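PDB 6CPU: phosphodiesterase from Candida albicans, which is a largely helical member of the 3'5'-cyclic nucleotide phosphodiesterase family that carries a zinc ion and a magnesium ion. Local coordinates for residues I29-K34 against I194-L199; L89-F94 against Q182-Y187; F259-V263 against V390-W395. All blocks are in the same frame, centred on the assembly; numbering follows the deposited sequence.

Contact 1 (I29-K34 against I194-L199)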
loop_
_atom_site.group_PDB
_atom_site.type_symbol
_atom_site.label_atom_id
_atom_site.label_comp_id
_atom_site.label_asym_id
_atom_site.label_seq_id
_atom_site.Cartn_x
_atom_site.Cartn_y
_atom_site.Cartn_z
ATOM N N ILE A 29 -5.446 9.464 -19.509
ATOM C CA ILE A 29 -5.129 8.357 -18.584
ATOM C C ILE A 29 -3.809 8.619 -17.845
ATOM O O ILE A 29 -3.723 8.420 -16.630
ATOM C CB ILE A 29 -5.088 7.000 -19.314
ATOM C CG1 ILE A 29 -6.504 6.584 -19.728
ATOM C CG2 ILE A 29 -4.516 5.910 -18.425
ATOM C CD1 ILE A 29 -6.538 5.427 -20.714
ATOM N N CYS A 30 -2.800 9.107 -18.562
ATOM C CA CYS A 30 -1.501 9.370 -17.943
ATOM C C CYS A 30 -1.603 10.458 -16.880
ATOM O O CYS A 30 -0.964 10.368 -15.836
ATOM C CB CYS A 30 -0.464 9.741 -18.986
ATOM S SG CYS A 30 0.014 8.346 -20.017
ATOM N N HIS A 31 -2.408 11.479 -17.147
ATOM C CA HIS A 31 -2.698 12.527 -16.164
ATOM C C HIS A 31 -3.296 11.917 -14.892
ATOM O O HIS A 31 -2.915 12.297 -13.778
ATOM C CB HIS A 31 -3.660 13.533 -16.801
ATOM C CG HIS A 31 -4.155 14.599 -15.881
ATOM N ND1 HIS A 31 -3.401 15.703 -15.547
ATOM C CD2 HIS A 31 -5.349 14.761 -15.271
ATOM C CE1 HIS A 31 -4.106 16.491 -14.755
ATOM N NE2 HIS A 31 -5.290 15.940 -14.568
ATOM N N LEU A 32 -4.230 10.976 -15.066
ATOM C CA LEU A 32 -4.886 10.328 -13.933
ATOM C C LEU A 32 -3.917 9.460 -13.147
ATOM O O LEU A 32 -3.955 9.489 -11.930
ATOM C CB LEU A 32 -6.086 9.496 -14.391
ATOM C CG LEU A 32 -7.234 10.288 -15.002
ATOM C CD1 LEU A 32 -8.271 9.301 -15.472
ATOM C CD2 LEU A 32 -7.836 11.272 -14.013
ATOM N N PHE A 33 -3.060 8.685 -13.830
ATOM C CA PHE A 33 -2.078 7.819 -13.130
ATOM C C PHE A 33 -1.153 8.629 -12.219
ATOM O O PHE A 33 -0.759 8.144 -11.156
ATOM C CB PHE A 33 -1.234 6.992 -14.103
ATOM C CG PHE A 33 -1.858 5.678 -14.517
ATOM C CD1 PHE A 33 -2.234 4.727 -13.575
ATOM C CD2 PHE A 33 -2.025 5.374 -15.865
ATOM C CE1 PHE A 33 -2.793 3.522 -13.967
ATOM C CE2 PHE A 33 -2.565 4.170 -16.254
ATOM C CZ PHE A 33 -2.950 3.239 -15.314
ATOM N N LYS A 34 -0.810 9.850 -12.636
ATOM C CA LYS A 34 0.134 10.688 -11.897
ATOM C C LYS A 34 -0.447 11.307 -10.629
ATOM O O LYS A 34 0.310 11.764 -9.769
ATOM C CB LYS A 34 0.708 11.784 -12.805
ATOM C CG LYS A 34 1.740 11.232 -13.773
ATOM C CD LYS A 34 2.533 12.310 -14.486
ATOM C CE LYS A 34 1.733 12.953 -15.590
ATOM N NZ LYS A 34 2.639 13.732 -16.487
ATOM N N ILE A 194 1.215 2.696 -23.091
ATOM C CA ILE A 194 1.775 3.660 -22.133
ATOM C C ILE A 194 3.169 3.248 -21.716
ATOM O O ILE A 194 3.404 2.083 -21.414
ATOM C CB ILE A 194 0.880 3.801 -20.887
ATOM C CG1 ILE A 194 -0.469 4.375 -21.312
ATOM C CG2 ILE A 194 1.558 4.679 -19.831
ATOM C CD1 ILE A 194 -1.513 4.421 -20.227
ATOM N N ASN A 195 4.088 4.214 -21.714
ATOM C CA ASN A 195 5.451 4.013 -21.242
ATOM C C ASN A 195 5.525 4.475 -19.781
ATOM O O ASN A 195 5.727 5.648 -19.497
ATOM C CB ASN A 195 6.444 4.789 -22.121
ATOM C CG ASN A 195 7.861 4.256 -22.015
ATOM O OD1 ASN A 195 8.076 3.107 -21.632
ATOM N ND2 ASN A 195 8.836 5.085 -22.357
ATOM N N PHE A 196 5.339 3.540 -18.861
ATOM C CA PHE A 196 5.135 3.902 -17.455
ATOM C C PHE A 196 6.327 4.591 -16.783
ATOM O O PHE A 196 6.130 5.448 -15.906
ATOM C CB PHE A 196 4.622 2.694 -16.666
ATOM C CG PHE A 196 3.155 2.445 -16.869
ATOM C CD1 PHE A 196 2.218 3.056 -16.047
ATOM C CD2 PHE A 196 2.702 1.648 -17.911
ATOM C CE1 PHE A 196 0.867 2.858 -16.238
ATOM C CE2 PHE A 196 1.349 1.451 -18.108
ATOM C CZ PHE A 196 0.432 2.043 -17.269
ATOM N N ILE A 197 7.546 4.280 -17.225
ATOM C CA ILE A 197 8.734 4.941 -16.684
ATOM C C ILE A 197 8.693 6.455 -16.894
ATOM O O ILE A 197 9.220 7.211 -16.069
ATOM C CB ILE A 197 10.047 4.351 -17.279
ATOM C CG1 ILE A 197 11.274 4.780 -16.459
ATOM C CG2 ILE A 197 10.212 4.759 -18.739
ATOM C CD1 ILE A 197 11.520 3.952 -15.217
ATOM N N GLU A 198 8.051 6.899 -17.973
ATOM C CA GLU A 198 7.931 8.326 -18.266
ATOM C C GLU A 198 6.970 9.043 -17.326
ATOM O O GLU A 198 6.958 10.259 -17.300
ATOM C CB GLU A 198 7.478 8.559 -19.705
ATOM C CG GLU A 198 8.551 8.277 -20.743
ATOM C CD GLU A 198 8.017 8.370 -22.159
ATOM O OE1 GLU A 198 7.204 9.277 -22.444
ATOM O OE2 GLU A 198 8.399 7.521 -22.988
ATOM N N LEU A 199 6.166 8.294 -16.578
ATOM C CA LEU A 199 5.221 8.880 -15.626
ATOM C C LEU A 199 5.852 9.125 -14.258
ATOM O O LEU A 199 5.196 9.660 -13.371
ATOM C CB LEU A 199 3.971 7.997 -15.490
ATOM C CG LEU A 199 3.174 7.756 -16.783
ATOM C CD1 LEU A 199 1.882 7.009 -16.513
ATOM C CD2 LEU A 199 2.872 9.063 -17.487
HETATM O O HOH W 1 4.711 12.793 -17.654
#
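Phe33 and Phe196 meet in a T-shaped pair that shows how a short 3-10 turn can be sealed against a helix without any direct hydrogen bond between them. With CG beside its backbone N (chi1 -79°), Phe196 turns its edge to the face of Phe33, ring centroids 5.2 Å apart and planes at 71°. CE1 of Phe196 stands over the rim of that face rather than its middle, 3.7 Å from CE2 of Phe33. Ile194 works on both rings: its CD1 lies at the edge of Phe33, near the ring plane, and its CG2 sits over the centre of one face of Phe196. The same CD1 is 3.8 Å from CG2 of Ile29, the two side chains crossing at about a right angle. Leu199 divides its branches, CD2 lying 3.7 Å from CB of Cys30 and CD1 3.9 Å from CB of Phe33. At the exposed margin a water accepts from Lys34 NZ, 2.6 Å away. Asn254 binds the backbone of both Ile194 and Phe196 through its side-chain amide. This is plain helix-against-loop packing, the side of helix 25-34 lying against the 3-10 turn that connects helices 177-193 and 205-216.

Contact 2 (L89-F94 against Q182-Y187)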
loop_
_atom_site.group_PDB
_atom_site.type_symbol
_atom_site.label_atom_id
_atom_site.label_comp_id
_atom_site.label_asym_id
_atom_site.label_seq_id
_atom_site.Cartn_x
_atom_site.Cartn_y
_atom_site.Cartn_z
ATOM N N LEU A 89 -15.538 1.766 -18.821
ATOM C CA LEU A 89 -15.134 0.630 -17.996
ATOM C C LEU A 89 -13.727 0.833 -17.432
ATOM O O LEU A 89 -13.493 0.599 -16.229
ATOM C CB LEU A 89 -15.189 -0.669 -18.807
ATOM C CG LEU A 89 -14.709 -1.964 -18.147
ATOM C CD1 LEU A 89 -15.472 -2.216 -16.865
ATOM C CD2 LEU A 89 -14.857 -3.151 -19.097
ATOM N N LEU A 90 -12.813 1.286 -18.291
ATOM C CA LEU A 90 -11.437 1.557 -17.883
ATOM C C LEU A 90 -11.374 2.591 -16.732
ATOM O O LEU A 90 -10.714 2.366 -15.730
ATOM C CB LEU A 90 -10.626 2.042 -19.080
ATOM C CG LEU A 90 -9.091 2.046 -18.966
ATOM C CD1 LEU A 90 -8.437 1.943 -20.345
ATOM C CD2 LEU A 90 -8.575 3.284 -18.249
ATOM N N ILE A 91 -12.047 3.719 -16.903
ATOM C CA ILE A 91 -12.065 4.790 -15.903
ATOM C C ILE A 91 -12.729 4.314 -14.601
ATOM O O ILE A 91 -12.194 4.516 -13.506
ATOM C CB ILE A 91 -12.791 6.043 -16.466
ATOM C CG1 ILE A 91 -11.973 6.709 -17.591
ATOM C CG2 ILE A 91 -13.093 7.059 -15.384
ATOM C CD1 ILE A 91 -10.532 7.041 -17.233
ATOM N N GLN A 92 -13.896 3.690 -14.726
ATOM C CA GLN A 92 -14.632 3.175 -13.574
ATOM C C GLN A 92 -13.788 2.224 -12.705
ATOM O O GLN A 92 -13.839 2.288 -11.467
ATOM C CB GLN A 92 -15.886 2.459 -14.075
ATOM C CG GLN A 92 -16.935 2.147 -13.037
ATOM C CD GLN A 92 -18.080 1.317 -13.603
ATOM O OE1 GLN A 92 -17.889 0.470 -14.489
ATOM N NE2 GLN A 92 -19.271 1.548 -13.092
ATOM N N PHE A 93 -13.048 1.324 -13.348
ATOM C CA PHE A 93 -12.306 0.285 -12.645
ATOM C C PHE A 93 -10.943 0.760 -12.181
ATOM O O PHE A 93 -10.604 0.629 -11.005
ATOM C CB PHE A 93 -12.113 -0.973 -13.505
ATOM C CG PHE A 93 -11.382 -2.078 -12.781
ATOM C CD1 PHE A 93 -12.035 -2.836 -11.823
ATOM C CD2 PHE A 93 -10.049 -2.330 -13.031
ATOM C CE1 PHE A 93 -11.370 -3.833 -11.136
ATOM C CE2 PHE A 93 -9.371 -3.328 -12.353
ATOM C CZ PHE A 93 -10.040 -4.091 -11.411
ATOM N N PHE A 94 -10.150 1.291 -13.097
ATOM C CA PHE A 94 -8.771 1.666 -12.757
ATOM C C PHE A 94 -8.677 2.973 -11.995
ATOM O O PHE A 94 -7.685 3.201 -11.326
ATOM C CB PHE A 94 -7.881 1.709 -13.992
ATOM C CG PHE A 94 -7.731 0.366 -14.653
ATOM C CD1 PHE A 94 -6.847 -0.575 -14.153
ATOM C CD2 PHE A 94 -8.510 0.034 -15.750
ATOM C CE1 PHE A 94 -6.716 -1.816 -14.762
ATOM C CE2 PHE A 94 -8.398 -1.209 -16.346
ATOM C CZ PHE A 94 -7.501 -2.132 -15.855
ATOM N N GLN A 182 -12.400 -8.561 -20.030
ATOM C CA GLN A 182 -12.383 -7.254 -20.657
ATOM C C GLN A 182 -11.439 -6.295 -19.899
ATOM O O GLN A 182 -10.686 -5.546 -20.520
ATOM C CB GLN A 182 -13.803 -6.682 -20.738
ATOM C CG GLN A 182 -13.985 -5.504 -21.689
ATOM C CD GLN A 182 -13.768 -5.861 -23.158
ATOM O OE1 GLN A 182 -13.733 -4.983 -24.016
ATOM N NE2 GLN A 182 -13.616 -7.147 -23.448
ATOM N N LEU A 183 -11.484 -6.321 -18.568
ATOM C CA LEU A 183 -10.524 -5.529 -17.770
ATOM C C LEU A 183 -9.079 -5.955 -18.006
ATOM O O LEU A 183 -8.196 -5.109 -18.044
ATOM C CB LEU A 183 -10.842 -5.613 -16.269
ATOM C CG LEU A 183 -12.136 -4.907 -15.878
ATOM C CD1 LEU A 183 -12.462 -5.189 -14.438
ATOM C CD2 LEU A 183 -12.068 -3.400 -16.113
ATOM N N ILE A 184 -8.841 -7.267 -18.142
ATOM C CA ILE A 184 -7.511 -7.799 -18.441
ATOM C C ILE A 184 -7.047 -7.274 -19.800
ATOM O O ILE A 184 -5.882 -6.901 -19.978
ATOM C CB ILE A 184 -7.486 -9.352 -18.410
ATOM C CG1 ILE A 184 -7.647 -9.863 -16.973
ATOM C CG2 ILE A 184 -6.179 -9.898 -18.978
ATOM C CD1 ILE A 184 -7.872 -11.354 -16.838
ATOM N N TYR A 185 -7.975 -7.243 -20.750
ATOM C CA TYR A 185 -7.709 -6.742 -22.092
ATOM C C TYR A 185 -7.305 -5.265 -22.068
ATOM O O TYR A 185 -6.349 -4.861 -22.715
ATOM C CB TYR A 185 -8.947 -6.949 -22.968
ATOM C CG TYR A 185 -8.901 -6.183 -24.267
ATOM C CD1 TYR A 185 -9.691 -5.056 -24.464
ATOM C CD2 TYR A 185 -8.067 -6.590 -25.299
ATOM C CE1 TYR A 185 -9.646 -4.352 -25.656
ATOM C CE2 TYR A 185 -8.016 -5.896 -26.494
ATOM C CZ TYR A 185 -8.805 -4.781 -26.668
ATOM O OH TYR A 185 -8.740 -4.102 -27.866
ATOM N N LEU A 186 -8.035 -4.476 -21.290
ATOM C CA LEU A 186 -7.747 -3.050 -21.147
ATOM C C LEU A 186 -6.441 -2.817 -20.393
ATOM O O LEU A 186 -5.704 -1.902 -20.716
ATOM C CB LEU A 186 -8.919 -2.343 -20.467
ATOM C CG LEU A 186 -10.244 -2.309 -21.239
ATOM C CD1 LEU A 186 -11.400 -1.838 -20.372
ATOM C CD2 LEU A 186 -10.132 -1.431 -22.470
ATOM N N TYR A 187 -6.145 -3.659 -19.406
ATOM C CA TYR A 187 -4.873 -3.586 -18.694
ATOM C C TYR A 187 -3.716 -3.801 -19.674
ATOM O O TYR A 187 -2.760 -3.019 -19.722
ATOM C CB TYR A 187 -4.840 -4.631 -17.592
ATOM C CG TYR A 187 -3.520 -4.740 -16.870
ATOM C CD1 TYR A 187 -3.001 -3.657 -16.162
ATOM C CD2 TYR A 187 -2.805 -5.928 -16.867
ATOM C CE1 TYR A 187 -1.791 -3.759 -15.494
ATOM C CE2 TYR A 187 -1.606 -6.037 -16.202
ATOM C CZ TYR A 187 -1.103 -4.948 -15.519
ATOM O OH TYR A 187 0.095 -5.068 -14.859
#
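Leu183 drives one branch onto the Phe93 ring and the other between Phe93 and Leu89, an instructive case of a single leucine filling the angle between two crossing helices. Its CD1 makes a CH-pi contact over the face, 3.6 Å from the Phe93 ring centroid and only 14° off the ring normal. Its CD2 is 3.6 Å from CG of Leu89 and equally close to CB of Phe93. The Phe93 ring reaches this position because its CG is anti to the backbone N (chi1 -178°). The axes of segments 89-94 and 182-187 approach to 10.5 Å and run nearly perpendicular, at 94°.

Packing is less intimate on the buried side around Phe94 and Leu90. CZ of Phe94 lies 4.0 Å from CB of Tyr187, and the carbonyl oxygen of Leu183 sits at that ring's edge, near its plane. CD1 of Leu186 is 4.2 Å from CB of Leu90, though it comes nearer to Leu89, at 3.9 Å from CD2 of Leu89. The margin toward solvent is formed by Leu89 and Gln182, both partly exposed, and it stays close: CD2 of Leu89 lies 3.6 Å from the aliphatic CG of Gln182. Lys389, from helix 377-394, adds a cation-pi interaction to Phe93.

No hydrogen bond or salt bridge joins the two segments. Their association therefore rests on the fit of methyl groups and rings, and on the burial of apolar surface that this fit achieves.

Contact 3 (F259-V263 against V390-W395)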
loop_
_atom_site.group_PDB
_atom_site.type_symbol
_atom_site.label_atom_id
_atom_site.label_comp_id
_atom_site.label_asym_id
_atom_site.label_seq_id
_atom_site.Cartn_x
_atom_site.Cartn_y
_atom_site.Cartn_z
ATOM N N PHE A 259 1.710 -2.726 -13.234
ATOM C CA PHE A 259 1.203 -3.417 -12.056
ATOM C C PHE A 259 1.407 -2.581 -10.791
ATOM O O PHE A 259 0.494 -2.443 -9.977
ATOM C CB PHE A 259 1.881 -4.790 -11.952
ATOM C CG PHE A 259 1.799 -5.437 -10.596
ATOM C CD1 PHE A 259 0.584 -5.824 -10.055
ATOM C CD2 PHE A 259 2.957 -5.695 -9.868
ATOM C CE1 PHE A 259 0.521 -6.441 -8.819
ATOM C CE2 PHE A 259 2.899 -6.313 -8.637
ATOM C CZ PHE A 259 1.673 -6.686 -8.105
ATOM N N ILE A 260 2.597 -2.015 -10.641
ATOM C CA ILE A 260 2.910 -1.254 -9.433
ATOM C C ILE A 260 2.133 0.059 -9.366
ATOM O O ILE A 260 1.732 0.493 -8.273
ATOM C CB ILE A 260 4.427 -1.002 -9.307
ATOM C CG1 ILE A 260 5.152 -2.344 -9.192
ATOM C CG2 ILE A 260 4.739 -0.138 -8.087
ATOM C CD1 ILE A 260 6.581 -2.288 -9.664
ATOM N N PHE A 261 1.907 0.698 -10.516
ATOM C CA PHE A 261 1.051 1.896 -10.548
ATOM C C PHE A 261 -0.360 1.569 -10.073
ATOM O O PHE A 261 -0.968 2.335 -9.312
ATOM C CB PHE A 261 0.991 2.514 -11.945
ATOM C CG PHE A 261 2.008 3.579 -12.189
ATOM C CD1 PHE A 261 3.313 3.253 -12.512
ATOM C CD2 PHE A 261 1.644 4.919 -12.151
ATOM C CE1 PHE A 261 4.253 4.236 -12.756
ATOM C CE2 PHE A 261 2.579 5.910 -12.395
ATOM C CZ PHE A 261 3.889 5.568 -12.689
ATOM N N ILE A 262 -0.876 0.430 -10.525
ATOM C CA ILE A 262 -2.192 -0.061 -10.121
ATOM C C ILE A 262 -2.244 -0.295 -8.614
ATOM O O ILE A 262 -3.206 0.103 -7.974
ATOM C CB ILE A 262 -2.559 -1.403 -10.821
ATOM C CG1 ILE A 262 -2.816 -1.268 -12.329
ATOM C CG2 ILE A 262 -3.723 -2.099 -10.132
ATOM C CD1 ILE A 262 -3.035 0.103 -12.870
ATOM N N VAL A 263 -1.192 -0.901 -8.055
ATOM C CA VAL A 263 -1.107 -1.115 -6.604
ATOM C C VAL A 263 -1.074 0.222 -5.866
ATOM O O VAL A 263 -1.830 0.423 -4.908
ATOM C CB VAL A 263 0.145 -1.941 -6.203
ATOM C CG1 VAL A 263 0.328 -1.936 -4.691
ATOM C CG2 VAL A 263 0.039 -3.368 -6.709
ATOM N N VAL A 390 -6.675 -6.382 -7.734
ATOM C CA VAL A 390 -5.341 -6.185 -8.286
ATOM C C VAL A 390 -4.807 -7.431 -9.013
ATOM O O VAL A 390 -4.618 -7.393 -10.229
ATOM C CB VAL A 390 -4.342 -5.704 -7.208
ATOM C CG1 VAL A 390 -2.952 -5.562 -7.802
ATOM C CG2 VAL A 390 -4.803 -4.383 -6.628
ATOM N N LEU A 391 -4.583 -8.523 -8.291
ATOM C CA LEU A 391 -3.867 -9.671 -8.874
ATOM C C LEU A 391 -4.695 -10.440 -9.904
ATOM O O LEU A 391 -4.140 -10.905 -10.899
ATOM C CB LEU A 391 -3.340 -10.615 -7.784
ATOM C CG LEU A 391 -2.309 -10.039 -6.801
ATOM C CD1 LEU A 391 -1.987 -11.052 -5.719
ATOM C CD2 LEU A 391 -1.030 -9.608 -7.522
ATOM N N ARG A 392 -6.010 -10.562 -9.688
ATOM C CA ARG A 392 -6.874 -11.287 -10.644
ATOM C C ARG A 392 -6.824 -10.661 -12.038
ATOM O O ARG A 392 -6.914 -11.367 -13.045
ATOM C CB ARG A 392 -8.327 -11.341 -10.142
ATOM C CG ARG A 392 -9.309 -12.082 -11.055
ATOM C CD ARG A 392 -8.957 -13.560 -11.163
ATOM N NE ARG A 392 -9.745 -14.248 -12.186
ATOM C CZ ARG A 392 -9.453 -14.321 -13.487
ATOM N NH1 ARG A 392 -8.391 -13.708 -14.013
ATOM N NH2 ARG A 392 -10.268 -15.008 -14.286
ATOM N N ILE A 393 -6.701 -9.331 -12.081
ATOM C CA ILE A 393 -6.603 -8.577 -13.334
ATOM C C ILE A 393 -5.154 -8.440 -13.818
ATOM O O ILE A 393 -4.865 -8.689 -14.987
ATOM C CB ILE A 393 -7.249 -7.173 -13.177
ATOM C CG1 ILE A 393 -8.710 -7.295 -12.729
ATOM C CG2 ILE A 393 -7.108 -6.342 -14.452
ATOM C CD1 ILE A 393 -9.573 -8.238 -13.547
ATOM N N CYS A 394 -4.241 -8.055 -12.930
ATOM C CA CYS A 394 -2.864 -7.746 -13.311
ATOM C C CYS A 394 -1.914 -8.940 -13.415
ATOM O O CYS A 394 -0.961 -8.883 -14.186
ATOM C CB CYS A 394 -2.250 -6.764 -12.325
ATOM S SG CYS A 394 -3.089 -5.181 -12.347
ATOM N N TRP A 395 -2.160 -9.992 -12.646
ATOM C CA TRP A 395 -1.210 -11.101 -12.519
ATOM C C TRP A 395 -1.934 -12.429 -12.211
ATOM O O TRP A 395 -1.566 -13.144 -11.275
ATOM C CB TRP A 395 -0.189 -10.760 -11.419
ATOM C CG TRP A 395 1.173 -11.359 -11.584
ATOM C CD1 TRP A 395 1.548 -12.358 -12.452
ATOM C CD2 TRP A 395 2.344 -11.019 -10.842
ATOM N NE1 TRP A 395 2.879 -12.650 -12.288
ATOM C CE2 TRP A 395 3.392 -11.844 -11.306
ATOM C CE3 TRP A 395 2.613 -10.099 -9.823
ATOM C CZ2 TRP A 395 4.691 -11.776 -10.775
ATOM C CZ3 TRP A 395 3.903 -10.029 -9.305
ATOM C CH2 TRP A 395 4.922 -10.861 -9.780
#
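With CG swung opposite the main-chain nitrogen (chi1 162°), Phe259 meets Trp395, whose CG is set the same way, where the residue following helix 377-394 faces the flank of helix 253-264. The two roughly antiparallel helices pack in a helical bundle, consistent with the all-helical catalytic fold of the phosphodiesterase family; the axes of segments 259-263 and 390-394 run at 153°, with a closest approach of 10.8 Å. The aromatic pair is T-shaped: the indole's six-membered ring turns its edge to the face of Phe259, with planes at 73° and centroids 5.3 Å apart. CE3 of Trp395 stands over that face, displaced toward the rim. Aliphatic groups meet the same phenyl ring obliquely, among them CG1 of Val390, 3.7 Å from CE1 of Phe259, and CD2 of Leu391. CG1 of Val390 also lies 3.9 Å from CG2 of Val263, one turn farther along helix 253-264.

Leu347 of helix 336-348 touches both Phe259 and Val263. The contact is buried, with the Val263 side chain about 12 Å from the bound zinc ion. On the side of Ile262, the sulfur of Cys394 meets two branches of one residue, with SG 3.8 Å from CG2 and 3.9 Å from CG1 of Ile262.

All three contacts are mainly buried, but their margins differ. In contact 3, nearest the chain's centre, all seven touching residues are buried; contact 2 has a partly exposed rim at Leu89 and Gln182, and contact 1 has the exposed, water-linked Lys34. Contacts 1 and 3 each use a T-shaped aromatic pair; contact 2 relies instead on a methyl group over a phenyl face. Helix 177-193 and the turn after it supply a partner to contacts 1 and 2. The contacts adjoin one another: Ile29 packs on Leu90 between contacts 1 and 2, Phe33 on Ile262 between 1 and 3, and Phe93 on Ile393 between 2 and 3.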